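Local coordinates for KaiC-like domain-containing protein (PDB 3BS4), which is of unknown function but contains a KaiC-like domain, probably of RecA-like fold, and can hold a bound peptide, at residues R33-L38 / L188-K193; G91-I96 / G108-E113; G102-E107 / A120-D125; S200-R203 / Y207-K210. All blocks are in the same frame, centred on the assembly; numbering follows the deposited sequence.

Contact 1 (R33-L38 / L188-K193); sequences RGKDIL and LWEGVK
Lys35 and Glu190 meet through a salt bridge, with Lys35 NZ 2.9 Å from Glu190 OE1. The ammonium comes from the syn side of that oxygen but stands 29° out of the carboxylate plane. Lower down, Lys35 CG rests on Leu188 CD2 at 3.8 Å, so the aliphatic part of the lysine shields the leucine while its tip turns to the acid. That turn is made at chi3 (50°), the one bend in an otherwise extended chain. One helical turn on, Leu38 CD2 touches Leu188 CB at 3.7 Å, the two leucines running past each other in opposite directions. The second shell fixes the charged pair: Tyr59 OH bonds to both Lys35 NZ and Glu190 OE2, and Ser147 OG adds a further bond to OE2. An alanine in place of Lys35 would probably leave Glu190 OE1 without its cationic mate and uncover one flank of Leu188. At the helix start, Arg33 NE bonds to Asp36 OD2 (2.8 Å), in the guanidinium plane. A Gly-Lys pair opening the helix after strand 22-27 recalls the P-loop of RecA-like ATPases, although Asp36 stands where those have serine or threonine. Helix segment 34-38 runs nearly antiparallel to strand segment 188-190, at a signed crossing angle of -164° with axes 9.5 Å apart, and Ile25 of the adjacent strand 22-27 supports both leucines.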
loop_
_atom_site.group_PDB
_atom_site.type_symbol
_atom_site.label_atom_id
_atom_site.label_comp_id
_atom_site.label_asym_id
_atom_site.label_seq_id
_atom_site.Cartn_x
_atom_site.Cartn_y
_atom_site.Cartn_z
ATOM N N ARG A 33 -9.615 6.240 -10.640
ATOM C CA ARG A 33 -8.533 5.290 -10.892
ATOM C C ARG A 33 -7.262 5.578 -10.081
ATOM O O ARG A 33 -6.164 5.226 -10.497
ATOM C CB ARG A 33 -8.222 5.199 -12.389
ATOM C CG ARG A 33 -9.337 4.512 -13.164
ATOM C CD ARG A 33 -9.083 4.521 -14.664
ATOM N NE ARG A 33 -7.866 3.786 -15.017
ATOM C CZ ARG A 33 -7.291 3.812 -16.216
ATOM N NH1 ARG A 33 -7.817 4.530 -17.206
ATOM N NH2 ARG A 33 -6.185 3.115 -16.419
ATOM N N GLY A 34 -7.409 6.205 -8.911
ATOM C CA GLY A 34 -6.263 6.383 -8.015
ATOM C C GLY A 34 -5.596 5.061 -7.658
ATOM O O GLY A 34 -4.394 4.993 -7.438
ATOM N N LYS A 35 -6.382 4.001 -7.608
ATOM C CA LYS A 35 -5.842 2.667 -7.347
ATOM C C LYS A 35 -4.822 2.282 -8.417
ATOM O O LYS A 35 -3.776 1.692 -8.122
ATOM C CB LYS A 35 -6.998 1.654 -7.270
ATOM C CG LYS A 35 -6.631 0.190 -7.178
ATOM C CD LYS A 35 -7.836 -0.679 -6.801
ATOM C CE LYS A 35 -9.089 -0.410 -7.654
ATOM N NZ LYS A 35 -10.224 -1.315 -7.277
ATOM N N ASP A 36 -5.113 2.644 -9.662
ATOM C CA ASP A 36 -4.185 2.349 -10.764
ATOM C C ASP A 36 -2.881 3.134 -10.651
ATOM O O ASP A 36 -1.833 2.661 -11.091
ATOM C CB ASP A 36 -4.838 2.635 -12.119
ATOM C CG ASP A 36 -5.814 1.557 -12.542
ATOM O OD1 ASP A 36 -5.715 0.408 -12.028
ATOM O OD2 ASP A 36 -6.659 1.859 -13.427
ATOM N N ILE A 37 -2.927 4.329 -10.052
ATOM C CA ILE A 37 -1.697 5.093 -9.818
ATOM C C ILE A 37 -0.834 4.311 -8.819
ATOM O O ILE A 37 0.382 4.163 -9.008
ATOM C CB ILE A 37 -1.967 6.531 -9.307
ATOM C CG1 ILE A 37 -2.679 7.342 -10.398
ATOM C CG2 ILE A 37 -0.669 7.205 -8.927
ATOM C CD1 ILE A 37 -3.115 8.693 -9.935
ATOM N N LEU A 38 -1.473 3.789 -7.767
ATOM C CA LEU A 38 -0.727 3.017 -6.776
ATOM C C LEU A 38 -0.154 1.730 -7.366
ATOM O O LEU A 38 1.001 1.385 -7.061
ATOM C CB LEU A 38 -1.572 2.703 -5.537
ATOM C CG LEU A 38 -0.729 2.136 -4.389
ATOM C CD1 LEU A 38 0.496 2.999 -4.095
ATOM C CD2 LEU A 38 -1.527 2.010 -3.142
ATOM N N LEU A 188 -3.620 2.072 0.635
ATOM C CA LEU A 188 -4.688 2.509 -0.255
ATOM C C LEU A 188 -5.998 2.555 0.534
ATOM O O LEU A 188 -6.300 1.626 1.269
ATOM C CB LEU A 188 -4.818 1.534 -1.438
ATOM C CG LEU A 188 -5.905 1.850 -2.481
ATOM C CD1 LEU A 188 -5.648 3.219 -3.173
ATOM C CD2 LEU A 188 -6.017 0.746 -3.515
ATOM N N TRP A 189 -6.802 3.599 0.335
ATOM C CA TRP A 189 -8.148 3.609 0.915
ATOM C C TRP A 189 -9.132 3.929 -0.200
ATOM O O TRP A 189 -9.010 4.973 -0.820
ATOM C CB TRP A 189 -8.273 4.662 2.034
ATOM C CG TRP A 189 -9.632 4.672 2.694
ATOM C CD1 TRP A 189 -10.768 5.235 2.215
ATOM C CD2 TRP A 189 -9.968 4.094 3.964
ATOM N NE1 TRP A 189 -11.824 5.030 3.101
ATOM C CE2 TRP A 189 -11.353 4.320 4.176
ATOM C CE3 TRP A 189 -9.246 3.376 4.923
ATOM C CZ2 TRP A 189 -12.022 3.871 5.332
ATOM C CZ3 TRP A 189 -9.914 2.913 6.065
ATOM C CH2 TRP A 189 -11.282 3.174 6.260
ATOM N N GLU A 190 -10.081 3.015 -0.449
ATOM C CA GLU A 190 -11.037 3.158 -1.556
ATOM C C GLU A 190 -12.368 3.657 -1.030
ATOM O O GLU A 190 -13.011 2.974 -0.230
ATOM C CB GLU A 190 -11.200 1.809 -2.280
ATOM C CG GLU A 190 -9.874 1.319 -2.856
ATOM C CD GLU A 190 -9.981 0.018 -3.635
ATOM O OE1 GLU A 190 -10.691 -0.030 -4.665
ATOM O OE2 GLU A 190 -9.326 -0.948 -3.239
ATOM N N GLY A 191 -12.766 4.842 -1.478
ATOM C CA GLY A 191 -14.082 5.401 -1.116
ATOM C C GLY A 191 -14.038 6.212 0.162
ATOM O O GLY A 191 -12.983 6.729 0.560
ATOM N N VAL A 192 -15.191 6.364 0.804
ATOM C CA VAL A 192 -15.229 7.092 2.071
ATOM C C VAL A 192 -15.502 6.066 3.148
ATOM O O VAL A 192 -14.594 5.713 3.925
ATOM C CB VAL A 192 -16.271 8.246 2.048
ATOM C CG1 VAL A 192 -16.238 9.019 3.352
ATOM C CG2 VAL A 192 -15.967 9.174 0.861
ATOM N N LYS A 193 -16.738 5.555 3.158
ATOM C CA LYS A 193 -17.160 4.398 3.970
ATOM C C LYS A 193 -17.363 4.679 5.461
ATOM O O LYS A 193 -18.431 4.364 6.008
ATOM C CB LYS A 193 -16.239 3.191 3.767
ATOM C CG LYS A 193 -16.183 2.715 2.311
ATOM C CD LYS A 193 -15.309 1.488 2.132
ATOM C CE LYS A 193 -15.510 0.866 0.733
ATOM N NZ LYS A 193 -15.431 1.854 -0.380
#

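Contact 2 (G91-I96 / G108-E113); sequences GSFHGI and GMLSSE
Leu110 reaches Phe93 because its CG lies anti to the carbonyl carbon (chi1 -55°) and its CD1 continues the chain outward, anti to CA (chi2 177°). The methyl thereby ends over the phenyl ring of Phe93, 4.0 Å from the centroid and only 1° off the ring normal. That is the geometry of a centred CH-pi contact. Nearer its backbone, the same leucine meets the far end of the ring: Leu110 CB lies 3.6 Å from Phe93 CE1 and equally close to CZ. Leu110 O approaches CE1 at 3.6 Å as well, so main chain and side chain of one residue engage the same corner of the aromatic group. Ser92 adds a third surface, its CB touching Leu110 CD1 at 3.8 Å, so the methyl meets the phenyl face on one side and the serine CB at roughly a right angle to it.

The hydroxyl of Ser92 serves other partners, giving its proton to Asp88 O and accepting from Leu106 N, which ties the helix to the chain leading to Leu110. Beyond the contact, Ser111 OG accepts from Glu113 N (3.1 Å) in an ST turn. Ser111 N and Met109 O both bond to Thr114 OG1, so the loop around Leu110 is pinned just ahead of helix 115-132. On the other segment, helix 89-94 is followed by Gly95, the first residue to leave helical angles, with positive phi.

Across the two segments the chemistry is therefore apolar: dispersion and CH-pi attraction hold a surface loop against a short helix, while polar bonds to neighbouring residues set the positions of each side.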
loop_
_atom_site.group_PDB
_atom_site.type_symbol
_atom_site.label_atom_id
_atom_site.label_comp_id
_atom_site.label_asym_id
_atom_site.label_seq_id
_atom_site.Cartn_x
_atom_site.Cartn_y
_atom_site.Cartn_z
ATOM N N GLY A 91 -7.456 -14.120 1.338
ATOM C CA GLY A 91 -7.659 -15.580 1.346
ATOM C C GLY A 91 -7.801 -16.112 2.763
ATOM O O GLY A 91 -8.561 -17.058 3.017
ATOM N N SER A 92 -7.080 -15.500 3.693
ATOM C CA SER A 92 -7.126 -15.888 5.099
ATOM C C SER A 92 -8.513 -15.665 5.681
ATOM O O SER A 92 -9.050 -16.551 6.343
ATOM C CB SER A 92 -6.077 -15.104 5.895
ATOM O OG SER A 92 -4.778 -15.331 5.352
ATOM N N PHE A 93 -9.105 -14.498 5.420
ATOM C CA PHE A 93 -10.454 -14.235 5.911
ATOM C C PHE A 93 -11.523 -15.046 5.204
ATOM O O PHE A 93 -12.561 -15.356 5.809
ATOM C CB PHE A 93 -10.787 -12.742 5.819
ATOM C CG PHE A 93 -10.339 -11.959 7.012
ATOM C CD1 PHE A 93 -11.061 -12.009 8.206
ATOM C CD2 PHE A 93 -9.208 -11.169 6.953
ATOM C CE1 PHE A 93 -10.645 -11.280 9.310
ATOM C CE2 PHE A 93 -8.801 -10.426 8.056
ATOM C CZ PHE A 93 -9.519 -10.499 9.240
ATOM N N HIS A 94 -11.302 -15.354 3.928
ATOM C CA HIS A 94 -12.349 -15.945 3.114
ATOM C C HIS A 94 -12.181 -17.445 2.882
ATOM O O HIS A 94 -12.969 -18.047 2.160
ATOM C CB HIS A 94 -12.530 -15.168 1.804
ATOM C CG HIS A 94 -13.010 -13.766 2.009
ATOM N ND1 HIS A 94 -14.297 -13.462 2.410
ATOM C CD2 HIS A 94 -12.361 -12.583 1.907
ATOM C CE1 HIS A 94 -14.424 -12.150 2.519
ATOM N NE2 HIS A 94 -13.260 -11.594 2.216
ATOM N N GLY A 95 -11.154 -18.027 3.493
ATOM C CA GLY A 95 -11.007 -19.485 3.560
ATOM C C GLY A 95 -10.497 -20.143 2.297
ATOM O O GLY A 95 -10.735 -21.345 2.066
ATOM N N ILE A 96 -9.783 -19.376 1.482
ATOM C CA ILE A 96 -9.180 -19.916 0.271
ATOM C C ILE A 96 -7.670 -19.683 0.182
ATOM O O ILE A 96 -7.183 -18.566 0.372
ATOM C CB ILE A 96 -9.906 -19.430 -1.002
ATOM C CG1 ILE A 96 -10.165 -17.907 -0.949
ATOM C CG2 ILE A 96 -11.194 -20.248 -1.189
ATOM C CD1 ILE A 96 -10.800 -17.319 -2.205
ATOM N N GLY A 108 -5.911 -19.339 12.334
ATOM C CA GLY A 108 -6.619 -19.100 13.595
ATOM C C GLY A 108 -7.617 -17.959 13.576
ATOM O O GLY A 108 -8.051 -17.505 12.510
ATOM N N MET A 109 -7.982 -17.489 14.766
ATOM C CA MET A 109 -8.942 -16.407 14.891
ATOM C C MET A 109 -8.301 -15.130 14.394
ATOM O O MET A 109 -7.201 -14.763 14.821
ATOM C CB MET A 109 -9.415 -16.249 16.346
ATOM C CG MET A 109 -10.233 -14.986 16.651
ATOM S SD MET A 109 -11.861 -14.879 15.846
ATOM C CE MET A 109 -12.720 -16.232 16.649
ATOM N N LEU A 110 -9.004 -14.468 13.482
ATOM C CA LEU A 110 -8.568 -13.177 12.971
ATOM C C LEU A 110 -9.506 -12.081 13.436
ATOM O O LEU A 110 -10.549 -11.813 12.829
ATOM C CB LEU A 110 -8.472 -13.215 11.435
ATOM C CG LEU A 110 -7.578 -14.327 10.859
ATOM C CD1 LEU A 110 -7.604 -14.322 9.313
ATOM C CD2 LEU A 110 -6.147 -14.243 11.384
ATOM N N SER A 111 -9.147 -11.443 14.532
ATOM C CA SER A 111 -9.978 -10.390 15.052
ATOM C C SER A 111 -9.178 -9.113 15.083
ATOM O O SER A 111 -7.965 -9.115 14.819
ATOM C CB SER A 111 -10.462 -10.743 16.462
ATOM O OG SER A 111 -9.399 -10.644 17.383
ATOM N N SER A 112 -9.857 -8.023 15.412
ATOM C CA SER A 112 -9.226 -6.738 15.548
ATOM C C SER A 112 -8.147 -6.777 16.623
ATOM O O SER A 112 -7.264 -5.929 16.629
ATOM C CB SER A 112 -10.275 -5.663 15.854
ATOM O OG SER A 112 -11.042 -6.026 16.994
ATOM N N GLU A 113 -8.229 -7.766 17.531
ATOM C CA GLU A 113 -7.271 -7.934 18.625
ATOM C C GLU A 113 -6.094 -8.859 18.280
ATOM O O GLU A 113 -4.991 -8.667 18.749
ATOM C CB GLU A 113 -7.985 -8.508 19.852
ATOM C CG GLU A 113 -9.216 -7.735 20.305
ATOM C CD GLU A 113 -9.888 -8.371 21.510
ATOM O OE1 GLU A 113 -10.184 -9.587 21.474
ATOM O OE2 GLU A 113 -10.119 -7.651 22.501
#

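Contact 3 (G102-E107 / A120-D125); sequences GVWYLE and AKAVED
Trp104 and Ala122 bring the two backbones closest, their CA atoms 6.9 Å apart, where the short strand 103-104 passes helix 115-132. The helix is regular here, with Glu124 N and Asp125 N bonding back to Ala120 O and Lys121 O. The CB of Trp104 is directed at the helix, and one indole face lies on Ala122, whose CA sits 3.8 Å from the centroid of the six-membered ring and 15° off its normal. Ala122 CB lies 3.3 Å from Trp104 CE3 in the conformer described. One turn on, Asp125 comes to the edge: its OD2 approaches Trp104 CZ2 near the indole plane at 3.0 Å, with ring and carboxylate planes 59° apart. These close values need caution, since the indole was modelled in two conformers and its chi1 of -109° is off the usual staggered positions. His126 also meets Trp104, edge to face. Val123, turned away from Trp104, packs on an aromatic side chain of the bound peptide.

Backbone bonds from Trp104 to Ile86 and Asp88 place this strand beside strand 84-87, at one border of the central sheet. A helix laid against parallel strands is the layered alpha/beta pattern expected of a RecA-like domain.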
loop_
_atom_site.group_PDB
_atom_site.type_symbol
_atom_site.label_atom_id
_atom_site.label_comp_id
_atom_site.label_asym_id
_atom_site.label_seq_id
_atom_site.Cartn_x
_atom_site.Cartn_y
_atom_site.Cartn_z
ATOM N N GLY A 102 6.322 -17.689 -1.143
ATOM C CA GLY A 102 6.308 -16.261 -0.855
ATOM C C GLY A 102 4.957 -15.714 -0.421
ATOM O O GLY A 102 4.833 -14.508 -0.181
ATOM N N VAL A 103 3.957 -16.584 -0.315
ATOM C CA VAL A 103 2.587 -16.168 0.074
ATOM C C VAL A 103 2.250 -16.742 1.441
ATOM O O VAL A 103 2.169 -17.971 1.618
ATOM C CB VAL A 103 1.493 -16.591 -0.942
ATOM C CG1 VAL A 103 0.097 -16.083 -0.506
ATOM C CG2 VAL A 103 1.796 -16.063 -2.328
ATOM N N TRP A 104 2.060 -15.832 2.387
ATOM C CA TRP A 104 1.756 -16.167 3.770
ATOM C C TRP A 104 0.277 -16.102 4.035
ATOM O O TRP A 104 -0.394 -15.155 3.609
ATOM C CB TRP A 104 2.455 -15.195 4.713
ATOM C CG TRP A 104 3.583 -15.799 5.459
ATOM C CD1 TRP A 104 4.783 -16.193 4.947
ATOM C CD2 TRP A 104 3.633 -16.077 6.864
ATOM N NE1 TRP A 104 5.575 -16.707 5.941
ATOM C CE2 TRP A 104 4.897 -16.643 7.129
ATOM C CE3 TRP A 104 2.730 -15.911 7.924
ATOM C CZ2 TRP A 104 5.287 -17.041 8.409
ATOM C CZ3 TRP A 104 3.127 -16.298 9.208
ATOM C CH2 TRP A 104 4.391 -16.860 9.433
ATOM N N TYR A 105 -0.227 -17.107 4.751
ATOM C CA TYR A 105 -1.624 -17.170 5.180
ATOM C C TYR A 105 -1.718 -17.064 6.685
ATOM O O TYR A 105 -0.921 -17.677 7.388
ATOM C CB TYR A 105 -2.258 -18.467 4.704
ATOM C CG TYR A 105 -2.510 -18.370 3.245
ATOM C CD1 TYR A 105 -3.653 -17.722 2.774
ATOM C CD2 TYR A 105 -1.581 -18.845 2.315
ATOM C CE1 TYR A 105 -3.885 -17.587 1.425
ATOM C CE2 TYR A 105 -1.811 -18.702 0.952
ATOM C CZ TYR A 105 -2.970 -18.063 0.526
ATOM O OH TYR A 105 -3.240 -17.887 -0.821
ATOM N N LEU A 106 -2.688 -16.286 7.159
ATOM C CA LEU A 106 -2.904 -16.074 8.592
ATOM C C LEU A 106 -3.874 -17.122 9.116
ATOM O O LEU A 106 -4.994 -17.255 8.609
ATOM C CB LEU A 106 -3.451 -14.672 8.877
ATOM C CG LEU A 106 -2.722 -13.509 8.188
ATOM C CD1 LEU A 106 -3.652 -12.315 8.045
ATOM C CD2 LEU A 106 -1.419 -13.131 8.883
ATOM N N GLU A 107 -3.436 -17.846 10.143
ATOM C CA GLU A 107 -4.167 -18.993 10.669
ATOM C C GLU A 107 -4.852 -18.614 11.977
ATOM O O GLU A 107 -4.429 -17.680 12.647
ATOM C CB GLU A 107 -3.195 -20.160 10.904
ATOM C CG GLU A 107 -2.334 -20.523 9.686
ATOM C CD GLU A 107 -3.133 -21.130 8.533
ATOM O OE1 GLU A 107 -4.200 -21.738 8.777
ATOM O OE2 GLU A 107 -2.684 -21.004 7.367
ATOM N N ALA A 120 2.694 -9.207 12.554
ATOM C CA ALA A 120 4.072 -8.931 12.968
ATOM C C ALA A 120 4.918 -10.180 12.804
ATOM O O ALA A 120 6.058 -10.108 12.367
ATOM C CB ALA A 120 4.102 -8.445 14.416
ATOM N N LYS A 121 4.339 -11.326 13.135
ATOM C CA LYS A 121 5.033 -12.598 13.013
ATOM C C LYS A 121 5.337 -12.905 11.546
ATOM O O LYS A 121 6.441 -13.321 11.220
ATOM C CB LYS A 121 4.203 -13.711 13.657
ATOM C CG LYS A 121 3.887 -13.437 15.120
ATOM C CD LYS A 121 3.027 -14.538 15.734
ATOM C CE LYS A 121 2.780 -14.299 17.218
ATOM N NZ LYS A 121 4.016 -14.369 18.030
ATOM N N ALA A 122 4.356 -12.673 10.670
ATOM C CA ALA A 122 4.545 -12.907 9.216
ATOM C C ALA A 122 5.622 -11.996 8.679
ATOM O O ALA A 122 6.506 -12.431 7.933
ATOM C CB ALA A 122 3.235 -12.672 8.441
ATOM N N VAL A 123 5.549 -10.724 9.059
ATOM C CA VAL A 123 6.534 -9.758 8.618
ATOM C C VAL A 123 7.932 -10.167 9.090
ATOM O O VAL A 123 8.880 -10.147 8.297
ATOM C CB VAL A 123 6.162 -8.341 9.061
ATOM C CG1 VAL A 123 7.320 -7.388 8.771
ATOM C CG2 VAL A 123 4.888 -7.895 8.322
ATOM N N GLU A 124 8.060 -10.534 10.367
ATOM C CA GLU A 124 9.358 -10.965 10.893
ATOM C C GLU A 124 9.890 -12.133 10.069
ATOM O O GLU A 124 11.084 -12.173 9.720
ATOM C CB GLU A 124 9.249 -11.347 12.365
ATOM C CG GLU A 124 10.600 -11.689 13.000
ATOM C CD GLU A 124 10.529 -11.918 14.506
ATOM O OE1 GLU A 124 9.417 -12.052 15.053
ATOM O OE2 GLU A 124 11.610 -11.995 15.136
ATOM N N ASP A 125 9.007 -13.077 9.749
ATOM C CA ASP A 125 9.417 -14.254 8.994
ATOM C C ASP A 125 9.930 -13.894 7.588
ATOM O O ASP A 125 10.988 -14.405 7.165
ATOM C CB ASP A 125 8.333 -15.330 9.015
ATOM C CG ASP A 125 8.286 -16.081 10.372
ATOM O OD1 ASP A 125 9.171 -15.845 11.239
ATOM O OD2 ASP A 125 7.366 -16.899 10.579
#

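Contact 4 (S200-R203 / Y207-K210); sequences SVYR and YVLK
Val208 and Lys210 are the residues of segment 207-210 that meet Tyr202, while the alternate positions, Tyr207 and Leu209, direct their side chains away from helix 195-204. Tyr207 begins the strand and joins it to strand 22-27 through backbone bonds to Leu22 and Leu24. At Val208, CG1 stands anti to the backbone N (chi1 177°), which sets this methyl over one face of the Tyr202 ring. It lies 3.9 Å from the centroid, 16° off the normal, and is shifted toward the hydroxyl end, with Val208 CG1 3.8 Å from Tyr202 CZ. The other methyl, CG2, turns to the helix backbone, 3.9 Å from Tyr202 O. Lys210 follows, extended as far as CD, 3.6 Å from Tyr202 OH; chi3 then turns CE and NZ. Beyond CD, a water 3.0 Å from Tyr202 OH also accepts a weak, long bond from Lys210 NZ. Both polar ends have stronger ties: Tyr202 OH to His26 ND1, and Lys210 NZ to Glu28 OE2 in a salt bridge. A leucine replacing Tyr202 would probably strip Val208 CG1 of its flat aromatic partner and leave His26 ND1 and the water without the hydroxyl. Chemically the contact is graded, apolar where the ring packs on valine and polar at its outer end, so the helix is bound to the strand by dispersion and, through a hydroxyl, to strand 22-27.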
loop_
_atom_site.group_PDB
_atom_site.type_symbol
_atom_site.label_atom_id
_atom_site.label_comp_id
_atom_site.label_asym_id
_atom_site.label_seq_id
_atom_site.Cartn_x
_atom_site.Cartn_y
_atom_site.Cartn_z
ATOM N N SER A 200 -8.609 8.733 11.249
ATOM C CA SER A 200 -7.476 8.088 11.910
ATOM C C SER A 200 -6.367 7.766 10.924
ATOM O O SER A 200 -5.189 7.990 11.213
ATOM C CB SER A 200 -7.945 6.829 12.651
ATOM O OG SER A 200 -6.876 6.197 13.344
ATOM N N VAL A 201 -6.720 7.254 9.745
ATOM C CA VAL A 201 -5.661 6.918 8.792
ATOM C C VAL A 201 -5.014 8.161 8.199
ATOM O O VAL A 201 -3.810 8.163 7.929
ATOM C CB VAL A 201 -6.101 5.910 7.676
ATOM C CG1 VAL A 201 -6.545 4.581 8.298
ATOM C CG2 VAL A 201 -7.164 6.500 6.801
ATOM N N TYR A 202 -5.793 9.232 7.997
ATOM C CA TYR A 202 -5.182 10.500 7.580
ATOM C C TYR A 202 -4.164 10.968 8.622
ATOM O O TYR A 202 -3.057 11.428 8.284
ATOM C CB TYR A 202 -6.240 11.591 7.438
ATOM C CG TYR A 202 -6.837 11.773 6.059
ATOM C CD1 TYR A 202 -7.339 10.688 5.324
ATOM C CD2 TYR A 202 -6.948 13.046 5.505
ATOM C CE1 TYR A 202 -7.911 10.877 4.056
ATOM C CE2 TYR A 202 -7.507 13.236 4.237
ATOM C CZ TYR A 202 -7.984 12.159 3.520
ATOM O OH TYR A 202 -8.544 12.402 2.287
ATOM N N ARG A 203 -4.547 10.887 9.895
ATOM C CA ARG A 203 -3.669 11.386 10.956
ATOM C C ARG A 203 -2.373 10.580 11.023
ATOM O O ARG A 203 -1.275 11.133 11.245
ATOM C CB ARG A 203 -4.427 11.399 12.300
ATOM C CG ARG A 203 -3.566 11.681 13.541
ATOM C CD ARG A 203 -2.919 13.066 13.489
ATOM N NE ARG A 203 -3.939 14.103 13.503
ATOM C CZ ARG A 203 -3.693 15.409 13.589
ATOM N NH1 ARG A 203 -2.444 15.865 13.692
ATOM N NH2 ARG A 203 -4.707 16.262 13.595
ATOM N N TYR A 207 2.164 11.366 4.458
ATOM C CA TYR A 207 1.683 11.991 3.231
ATOM C C TYR A 207 0.269 11.512 2.974
ATOM O O TYR A 207 -0.009 10.347 3.190
ATOM C CB TYR A 207 2.518 11.569 2.018
ATOM C CG TYR A 207 3.968 11.979 2.051
ATOM C CD1 TYR A 207 4.426 13.059 1.289
ATOM C CD2 TYR A 207 4.895 11.250 2.794
ATOM C CE1 TYR A 207 5.786 13.420 1.312
ATOM C CE2 TYR A 207 6.240 11.600 2.821
ATOM C CZ TYR A 207 6.674 12.679 2.082
ATOM O OH TYR A 207 8.030 13.009 2.129
ATOM N N VAL A 208 -0.601 12.408 2.510
ATOM C CA VAL A 208 -1.920 11.986 2.044
ATOM C C VAL A 208 -2.145 12.600 0.676
ATOM O O VAL A 208 -2.125 13.836 0.534
ATOM C CB VAL A 208 -3.060 12.450 2.969
ATOM C CG1 VAL A 208 -4.413 12.019 2.369
ATOM C CG2 VAL A 208 -2.876 11.895 4.386
ATOM N N LEU A 209 -2.363 11.736 -0.313
ATOM C CA LEU A 209 -2.767 12.134 -1.668
ATOM C C LEU A 209 -4.175 11.633 -1.899
ATOM O O LEU A 209 -4.446 10.449 -1.688
ATOM C CB LEU A 209 -1.838 11.515 -2.716
ATOM C CG LEU A 209 -0.329 11.756 -2.553
ATOM C CD1 LEU A 209 0.452 11.190 -3.755
ATOM C CD2 LEU A 209 -0.003 13.211 -2.325
ATOM N N LYS A 210 -5.060 12.518 -2.345
ATOM C CA LYS A 210 -6.463 12.143 -2.567
ATOM C C LYS A 210 -6.755 12.258 -4.048
ATOM O O LYS A 210 -6.437 13.275 -4.656
ATOM C CB LYS A 210 -7.401 13.072 -1.803
ATOM C CG LYS A 210 -8.865 12.742 -2.010
ATOM C CD LYS A 210 -9.714 13.444 -0.978
ATOM C CE LYS A 210 -10.178 14.793 -1.453
ATOM N NZ LYS A 210 -11.174 15.368 -0.476
HETATM O O HOH W 1 -10.960 14.077 2.636
#

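From the N terminus, contact 1 opens at the start of helix 34-47 and closes only at the end of strand 184-190, spanning most of the domain. Contacts 2 and 3 both fall within that span and cross each other: 91-96 and 102-107 come first, then 108-113 and 120-125. They join helix 89-94, the border strand 103-104 and helix 115-132, and touch where Gly91 and Ile96 pack against Tyr105. Contact 4 follows in series, closing the short turn from helix 195-204 to strand 207-216. It adjoins contact 1, their centres 12 Å apart, through Trp189 and Val201, whereas contact 3 reaches the same sheet across the chain's centre.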